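Local atomic coordinates of exodeoxyribonuclease 10 (Escherichia coli, PDB entry 4FZX), a protein that degrades single-stranded and double-stranded DNA from the 3' end as a magnesium-dependent DEDDh-family exonuclease that takes part in DNA repair. Residues 2-7 / 22-27; 74-79 / 95-100. One frame throughout, in Å; residues are numbered along the deposited sequence.

Interaction 1 of 2, residues 2-7 / 22-27; sequences LRIIDT and VDVIDG. With NA (sodium ion), chain G; NA (sodium ion), chain E.
The guanidinium of R3 and the carboxylate of D23 lie side by side and nearly coplanar, their planes 16° apart. The carboxylate sits at the guanidinium edge, in its plane. R3 grips it side-on with two nitrogens, R3 NE to D23 OD1 at 2.8 Å and R3 NH2 to D23 OD2 at 3.0 Å. Both oxygens are met on their syn sides, and both bonds are almost straight. CG of R3 is anti to the backbone N (chi1 -179°) and the chain bends at chi3, which lays NE alongside D23. N31 also bonds D23 OD2, and Y71 O takes R3 NH1, so this buried ion pair is held from further sides.

The pair bridges the first two strands of the RNase H-like exonuclease fold, an antiparallel hairpin. R3 and D23 form a non-hydrogen-bonded pair. The hydrogen-bonded pairs L2-V24 and I4-V22 flank it, with V24 N to L2 O at 2.8 Å and I4 N to V22 O at 2.7 Å.

On the sheet face of L2, I4, V22 and V24 the contact is apolar. I4 CD1 presses on V24 CG2 at 3.5 Å, tighter than usual. I4 CB meets V22 CG2 at 3.8 Å. Helix 136-154 covers this face through M151 and Y141. Further along the strand, D6 OD1 binds one sodium ion at 2.4 Å and D6 OD2 binds the other at 2.9 Å.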
loop_
_atom_site.group_PDB
_atom_site.type_symbol
_atom_site.label_atom_id
_atom_site.label_comp_id
_atom_site.label_asym_id
_atom_site.label_seq_id
_atom_site.Cartn_x
_atom_site.Cartn_y
_atom_site.Cartn_z
ATOM N N LEU C 2 0.626 26.261 -21.529
ATOM C CA LEU C 2 -0.518 25.996 -20.680
ATOM C C LEU C 2 -1.288 27.281 -20.435
ATOM O O LEU C 2 -0.695 28.332 -20.180
ATOM C CB LEU C 2 -0.040 25.394 -19.368
ATOM C CG LEU C 2 0.904 24.219 -19.619
ATOM C CD1 LEU C 2 2.190 24.365 -18.820
ATOM C CD2 LEU C 2 0.197 22.923 -19.286
ATOM N N ARG C 3 -2.599 27.220 -20.605
ATOM C CA ARG C 3 -3.427 28.384 -20.361
ATOM C C ARG C 3 -4.072 28.307 -18.977
ATOM O O ARG C 3 -4.833 27.391 -18.690
ATOM C CB ARG C 3 -4.486 28.524 -21.439
ATOM C CG ARG C 3 -5.374 29.723 -21.270
ATOM C CD ARG C 3 -5.975 30.115 -22.586
ATOM N NE ARG C 3 -4.946 30.634 -23.479
ATOM C CZ ARG C 3 -5.109 30.829 -24.782
ATOM N NH1 ARG C 3 -6.271 30.536 -25.369
ATOM N NH2 ARG C 3 -4.114 31.345 -25.497
ATOM N N ILE C 4 -3.678 29.223 -18.100
ATOM C CA ILE C 4 -4.238 29.277 -16.768
ATOM C C ILE C 4 -5.519 30.079 -16.845
ATOM O O ILE C 4 -5.547 31.126 -17.482
ATOM C CB ILE C 4 -3.258 29.950 -15.757
ATOM C CG1 ILE C 4 -2.055 29.043 -15.490
ATOM C CG2 ILE C 4 -3.986 30.303 -14.443
ATOM C CD1 ILE C 4 -1.241 28.712 -16.749
ATOM N N ILE C 5 -6.588 29.537 -16.258
ATOM C CA ILE C 5 -7.920 30.145 -16.292
ATOM C C ILE C 5 -8.399 30.412 -14.866
ATOM O O ILE C 5 -8.219 29.579 -13.976
ATOM C CB ILE C 5 -8.971 29.194 -16.958
ATOM C CG1 ILE C 5 -8.812 29.177 -18.469
ATOM C CG2 ILE C 5 -10.406 29.677 -16.652
ATOM C CD1 ILE C 5 -9.850 30.028 -19.179
ATOM N N ASP C 6 -9.074 31.542 -14.670
ATOM C CA ASP C 6 -9.839 31.765 -13.451
ATOM C C ASP C 6 -11.162 32.455 -13.744
ATOM O O ASP C 6 -11.262 33.273 -14.659
ATOM C CB ASP C 6 -9.036 32.574 -12.424
ATOM C CG ASP C 6 -9.761 32.705 -11.080
ATOM O OD1 ASP C 6 -9.793 31.726 -10.312
ATOM O OD2 ASP C 6 -10.288 33.792 -10.783
ATOM N N THR C 7 -12.137 32.176 -12.886
ATOM C CA THR C 7 -13.512 32.613 -13.054
ATOM C C THR C 7 -14.026 33.088 -11.683
ATOM O O THR C 7 -13.975 32.352 -10.720
ATOM C CB THR C 7 -14.394 31.408 -13.497
ATOM O OG1 THR C 7 -14.011 30.991 -14.814
ATOM C CG2 THR C 7 -15.828 31.784 -13.512
ATOM N N VAL C 22 -3.882 33.577 -18.220
ATOM C CA VAL C 22 -2.542 33.842 -18.708
ATOM C C VAL C 22 -1.981 32.563 -19.309
ATOM O O VAL C 22 -2.488 31.461 -19.048
ATOM C CB VAL C 22 -1.619 34.314 -17.577
ATOM C CG1 VAL C 22 -1.980 35.729 -17.151
ATOM C CG2 VAL C 22 -1.701 33.347 -16.390
ATOM N N ASP C 23 -0.934 32.698 -20.115
ATOM C CA ASP C 23 -0.288 31.523 -20.675
ATOM C C ASP C 23 1.064 31.358 -20.025
ATOM O O ASP C 23 1.759 32.348 -19.742
ATOM C CB ASP C 23 -0.155 31.645 -22.206
ATOM C CG ASP C 23 -1.508 31.710 -22.916
ATOM O OD1 ASP C 23 -2.531 31.333 -22.312
ATOM O OD2 ASP C 23 -1.561 32.189 -24.071
ATOM N N VAL C 24 1.415 30.116 -19.720
ATOM C CA VAL C 24 2.764 29.796 -19.280
ATOM C C VAL C 24 3.516 29.115 -20.418
ATOM O O VAL C 24 3.084 28.086 -20.929
ATOM C CB VAL C 24 2.764 28.905 -18.007
ATOM C CG1 VAL C 24 4.188 28.489 -17.638
ATOM C CG2 VAL C 24 2.100 29.645 -16.829
ATOM N N ILE C 25 4.566 29.777 -20.890
ATOM C CA ILE C 25 5.396 29.285 -21.995
ATOM C C ILE C 25 6.852 29.397 -21.543
ATOM O O ILE C 25 7.322 30.488 -21.247
ATOM C CB ILE C 25 5.213 30.160 -23.286
ATOM C CG1 ILE C 25 3.724 30.407 -23.582
ATOM C CG2 ILE C 25 5.929 29.514 -24.495
ATOM C CD1 ILE C 25 3.437 31.111 -24.915
ATOM N N ASP C 26 7.544 28.264 -21.440
ATOM C CA ASP C 26 8.975 28.275 -21.147
ATOM C C ASP C 26 9.234 28.977 -19.827
ATOM O O ASP C 26 10.114 29.833 -19.726
ATOM C CB ASP C 26 9.756 28.959 -22.278
ATOM C CG ASP C 26 9.717 28.157 -23.600
ATOM O OD1 ASP C 26 9.587 26.905 -23.554
ATOM O OD2 ASP C 26 9.820 28.788 -24.683
ATOM N N GLY C 27 8.420 28.648 -18.830
ATOM C CA GLY C 27 8.567 29.197 -17.491
ATOM C C GLY C 27 8.287 30.687 -17.364
ATOM O O GLY C 27 8.571 31.289 -16.328
HETATM NA NA NA G . -10.345 33.435 -7.907
HETATM NA NA NA E . -10.831 30.005 -8.960
HETATM O O HOH W 1 -12.466 30.145 -10.361
HETATM O O HOH W 2 -8.712 30.464 -7.674
HETATM O O HOH W 3 -10.203 27.920 -9.809
HETATM O O HOH W 4 -11.664 34.185 -5.796
#

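Interaction 2 of 2, residues 74-79 / 95-100; sequences SEWYVA and EWICTM. With nucleotides of chain A.
I97 N bonds Y77 O at 2.7 Å, the central one of five backbone hydrogen bonds that join 74-79 to 95-100 in parallel register. E95 gives its N to E75 O and takes Y77 N on its own O. A79 N bonds I97 O, and T99 N bonds A79 O at 3.1 Å, where strand 95-98 gives way to helix 99-106. C98 is the N-cap of that helix. The two strands form a beta-alpha-beta unit with helix 82-88.

Y77 and W96 pack on one side of the sheet. Y77 CB sits over a face of the W96 six-membered ring, 3.9 Å from its centroid and 13° off the normal, a CH-pi contact. A79 CB meets the edge of the same ring, 3.8 Å from W96 CZ3. CG of W96 is anti to the carbonyl carbon (chi1 -75°), and the ring leans from Y77 toward A79, along the neighbouring strand. Replacing W96 by an alanine is likely to open a gap beside Y77 CB and A79 CB and to lose the CH-pi contact. The Y77 hydroxyl is hydrogen-bonded to Y71 O.

On the other side, W76 CZ3 rests on E95 CB at 3.6 Å, and W76 CE3 meets I97 CD1. V78 CG2 packs on I97 CB, while V78 CG1 touches T99 CG2 at 3.7 Å. T99 OG1 is hydrogen-bonded to H80 ND1. Between these segments the backbone therefore supplies the hydrogen bonds, and the side chains contribute mainly apolar contact.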
loop_
_atom_site.group_PDB
_atom_site.type_symbol
_atom_site.label_atom_id
_atom_site.label_comp_id
_atom_site.label_asym_id
_atom_site.label_seq_id
_atom_site.Cartn_x
_atom_site.Cartn_y
_atom_site.Cartn_z
ATOM N N SER C 74 -6.062 26.497 -26.856
ATOM C CA SER C 74 -5.043 25.833 -26.044
ATOM C C SER C 74 -5.334 24.338 -25.931
ATOM O O SER C 74 -6.499 23.926 -25.840
ATOM C CB SER C 74 -5.000 26.469 -24.645
ATOM O OG SER C 74 -3.867 26.049 -23.890
ATOM N N GLU C 75 -4.285 23.527 -25.868
ATOM C CA GLU C 75 -4.447 22.100 -25.569
ATOM C C GLU C 75 -4.689 21.835 -24.067
ATOM O O GLU C 75 -5.325 20.832 -23.686
ATOM C CB GLU C 75 -3.222 21.321 -26.058
ATOM C CG GLU C 75 -2.898 21.546 -27.556
ATOM C CD GLU C 75 -3.888 20.847 -28.485
ATOM O OE1 GLU C 75 -4.912 21.467 -28.872
ATOM O OE2 GLU C 75 -3.650 19.668 -28.812
ATOM N N TRP C 76 -4.200 22.754 -23.235
ATOM C CA TRP C 76 -4.183 22.582 -21.787
ATOM C C TRP C 76 -4.801 23.784 -21.079
ATOM O O TRP C 76 -4.367 24.925 -21.261
ATOM C CB TRP C 76 -2.748 22.398 -21.293
ATOM C CG TRP C 76 -1.994 21.330 -22.011
ATOM C CD1 TRP C 76 -0.951 21.506 -22.881
ATOM C CD2 TRP C 76 -2.187 19.916 -21.896
ATOM N NE1 TRP C 76 -0.514 20.292 -23.342
ATOM C CE2 TRP C 76 -1.256 19.298 -22.758
ATOM C CE3 TRP C 76 -3.101 19.116 -21.204
ATOM C CZ2 TRP C 76 -1.179 17.907 -22.908
ATOM C CZ3 TRP C 76 -3.025 17.733 -21.357
ATOM C CH2 TRP C 76 -2.071 17.145 -22.199
ATOM N N TYR C 77 -5.825 23.527 -20.280
ATOM C CA TYR C 77 -6.369 24.561 -19.408
ATOM C C TYR C 77 -6.071 24.195 -17.971
ATOM O O TYR C 77 -6.234 23.029 -17.570
ATOM C CB TYR C 77 -7.869 24.701 -19.616
ATOM C CG TYR C 77 -8.195 25.284 -20.951
ATOM C CD1 TYR C 77 -8.306 26.657 -21.113
ATOM C CD2 TYR C 77 -8.280 24.476 -22.082
ATOM C CE1 TYR C 77 -8.497 27.210 -22.365
ATOM C CE2 TYR C 77 -8.485 25.019 -23.333
ATOM C CZ TYR C 77 -8.569 26.388 -23.474
ATOM O OH TYR C 77 -8.826 26.932 -24.705
ATOM N N VAL C 78 -5.552 25.166 -17.229
ATOM C CA VAL C 78 -5.077 24.934 -15.873
ATOM C C VAL C 78 -5.921 25.803 -14.925
ATOM O O VAL C 78 -6.173 26.979 -15.203
ATOM C CB VAL C 78 -3.568 25.311 -15.718
ATOM C CG1 VAL C 78 -3.085 25.043 -14.299
ATOM C CG2 VAL C 78 -2.685 24.539 -16.739
ATOM N N ALA C 79 -6.383 25.221 -13.830
ATOM C CA ALA C 79 -7.123 25.987 -12.848
ATOM C C ALA C 79 -6.878 25.417 -11.476
ATOM O O ALA C 79 -6.536 24.246 -11.345
ATOM C CB ALA C 79 -8.622 25.994 -13.175
ATOM N N GLU C 95 -7.682 19.970 -22.493
ATOM C CA GLU C 95 -7.675 19.062 -21.347
ATOM C C GLU C 95 -7.352 19.868 -20.077
ATOM O O GLU C 95 -6.614 20.845 -20.126
ATOM C CB GLU C 95 -6.622 17.963 -21.562
ATOM C CG GLU C 95 -6.987 16.607 -20.976
ATOM C CD GLU C 95 -8.035 15.864 -21.808
ATOM O OE1 GLU C 95 -8.759 15.024 -21.232
ATOM O OE2 GLU C 95 -8.147 16.136 -23.027
ATOM N N TRP C 96 -7.922 19.461 -18.952
ATOM C CA TRP C 96 -7.797 20.225 -17.729
ATOM C C TRP C 96 -6.659 19.727 -16.859
ATOM O O TRP C 96 -6.412 18.516 -16.745
ATOM C CB TRP C 96 -9.099 20.219 -16.939
ATOM C CG TRP C 96 -10.149 21.096 -17.514
ATOM C CD1 TRP C 96 -11.143 20.724 -18.381
ATOM C CD2 TRP C 96 -10.335 22.500 -17.267
ATOM N NE1 TRP C 96 -11.935 21.807 -18.680
ATOM C CE2 TRP C 96 -11.444 22.915 -18.034
ATOM C CE3 TRP C 96 -9.663 23.449 -16.481
ATOM C CZ2 TRP C 96 -11.918 24.229 -18.012
ATOM C CZ3 TRP C 96 -10.116 24.763 -16.487
ATOM C CH2 TRP C 96 -11.245 25.135 -17.225
ATOM N N ILE C 97 -5.959 20.677 -16.254
ATOM C CA ILE C 97 -4.977 20.384 -15.228
ATOM C C ILE C 97 -5.361 21.125 -13.950
ATOM O O ILE C 97 -5.745 22.303 -13.989
ATOM C CB ILE C 97 -3.574 20.776 -15.687
ATOM C CG1 ILE C 97 -3.086 19.788 -16.758
ATOM C CG2 ILE C 97 -2.609 20.818 -14.515
ATOM C CD1 ILE C 97 -1.910 20.301 -17.595
ATOM N N CYS C 98 -5.358 20.404 -12.833
ATOM C CA CYS C 98 -5.712 21.002 -11.552
ATOM C C CYS C 98 -4.483 21.208 -10.666
ATOM O O CYS C 98 -3.834 20.250 -10.286
ATOM C CB CYS C 98 -6.737 20.136 -10.829
ATOM S SG CYS C 98 -7.311 20.878 -9.294
ATOM N N THR C 99 -4.155 22.458 -10.351
ATOM C CA THR C 99 -3.005 22.733 -9.488
ATOM C C THR C 99 -3.247 22.349 -8.037
ATOM O O THR C 99 -2.302 22.141 -7.276
ATOM C CB THR C 99 -2.536 24.180 -9.560
ATOM O OG1 THR C 99 -3.650 25.072 -9.397
ATOM C CG2 THR C 99 -1.822 24.446 -10.878
HETATM N N MSE C 100 -4.508 22.184 -7.672
HETATM C CA MSE C 100 -4.842 21.732 -6.332
HETATM C C MSE C 100 -4.480 20.274 -6.145
HETATM O O MSE C 100 -3.819 19.903 -5.177
HETATM C CB MSE C 100 -6.327 21.944 -6.039
HETATM C CG MSE C 100 -6.686 21.671 -4.594
HETATM SE SE MSE C 100 -8.624 21.671 -4.312
HETATM C CE MSE C 100 -8.851 23.587 -4.276
ATOM P P DG A 15 -9.731 24.512 2.658
ATOM O OP1 DG A 15 -8.403 25.075 2.943
ATOM O OP2 DG A 15 -10.917 25.099 3.318
ATOM O "O5'" DG A 15 -9.957 24.566 1.077
ATOM C "C5'" DG A 15 -8.928 24.123 0.202
ATOM C "C4'" DG A 15 -9.462 23.983 -1.210
ATOM O "O4'" DG A 15 -10.371 22.855 -1.304
ATOM C "C3'" DG A 15 -10.245 25.184 -1.715
ATOM O "O3'" DG A 15 -9.339 26.053 -2.358
ATOM C "C2'" DG A 15 -11.205 24.564 -2.721
ATOM C "C1'" DG A 15 -11.451 23.168 -2.159
ATOM N N9 DG A 15 -12.648 23.100 -1.337
ATOM C C8 DG A 15 -12.819 23.681 -0.108
ATOM N N7 DG A 15 -13.987 23.419 0.420
ATOM C C5 DG A 15 -14.612 22.606 -0.515
ATOM C C6 DG A 15 -15.899 22.033 -0.479
ATOM O O6 DG A 15 -16.736 22.126 0.435
ATOM N N1 DG A 15 -16.173 21.286 -1.631
ATOM C C2 DG A 15 -15.277 21.124 -2.684
ATOM N N2 DG A 15 -15.712 20.397 -3.737
ATOM N N3 DG A 15 -14.060 21.682 -2.719
ATOM C C4 DG A 15 -13.804 22.397 -1.602
#

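How the interactions relate
Interactions 1 and 2 are neighbours in one mixed sheet, their centres about 9 Å apart. Strand 2-9 of interaction 1 runs parallel to strand 76-79 of interaction 2. Probable backbone hydrogen bonds join them, V78 N to R3 O and I5 N to V78 O, each 2.8 Å. Side chains also meet: L2 CD2 lies 3.6 Å from W76 CB, and R3 CB lies 3.5 Å from S74 OG. The active site lies toward the C-terminal end of 2-7. There D6 joins E8, D139 and DNA phosphates around the sodium ions, and the side chain of A79 is about 6 Å from a sodium ion. M100, a selenomethionine at the start of helix 99-106, packs near a DNA sugar.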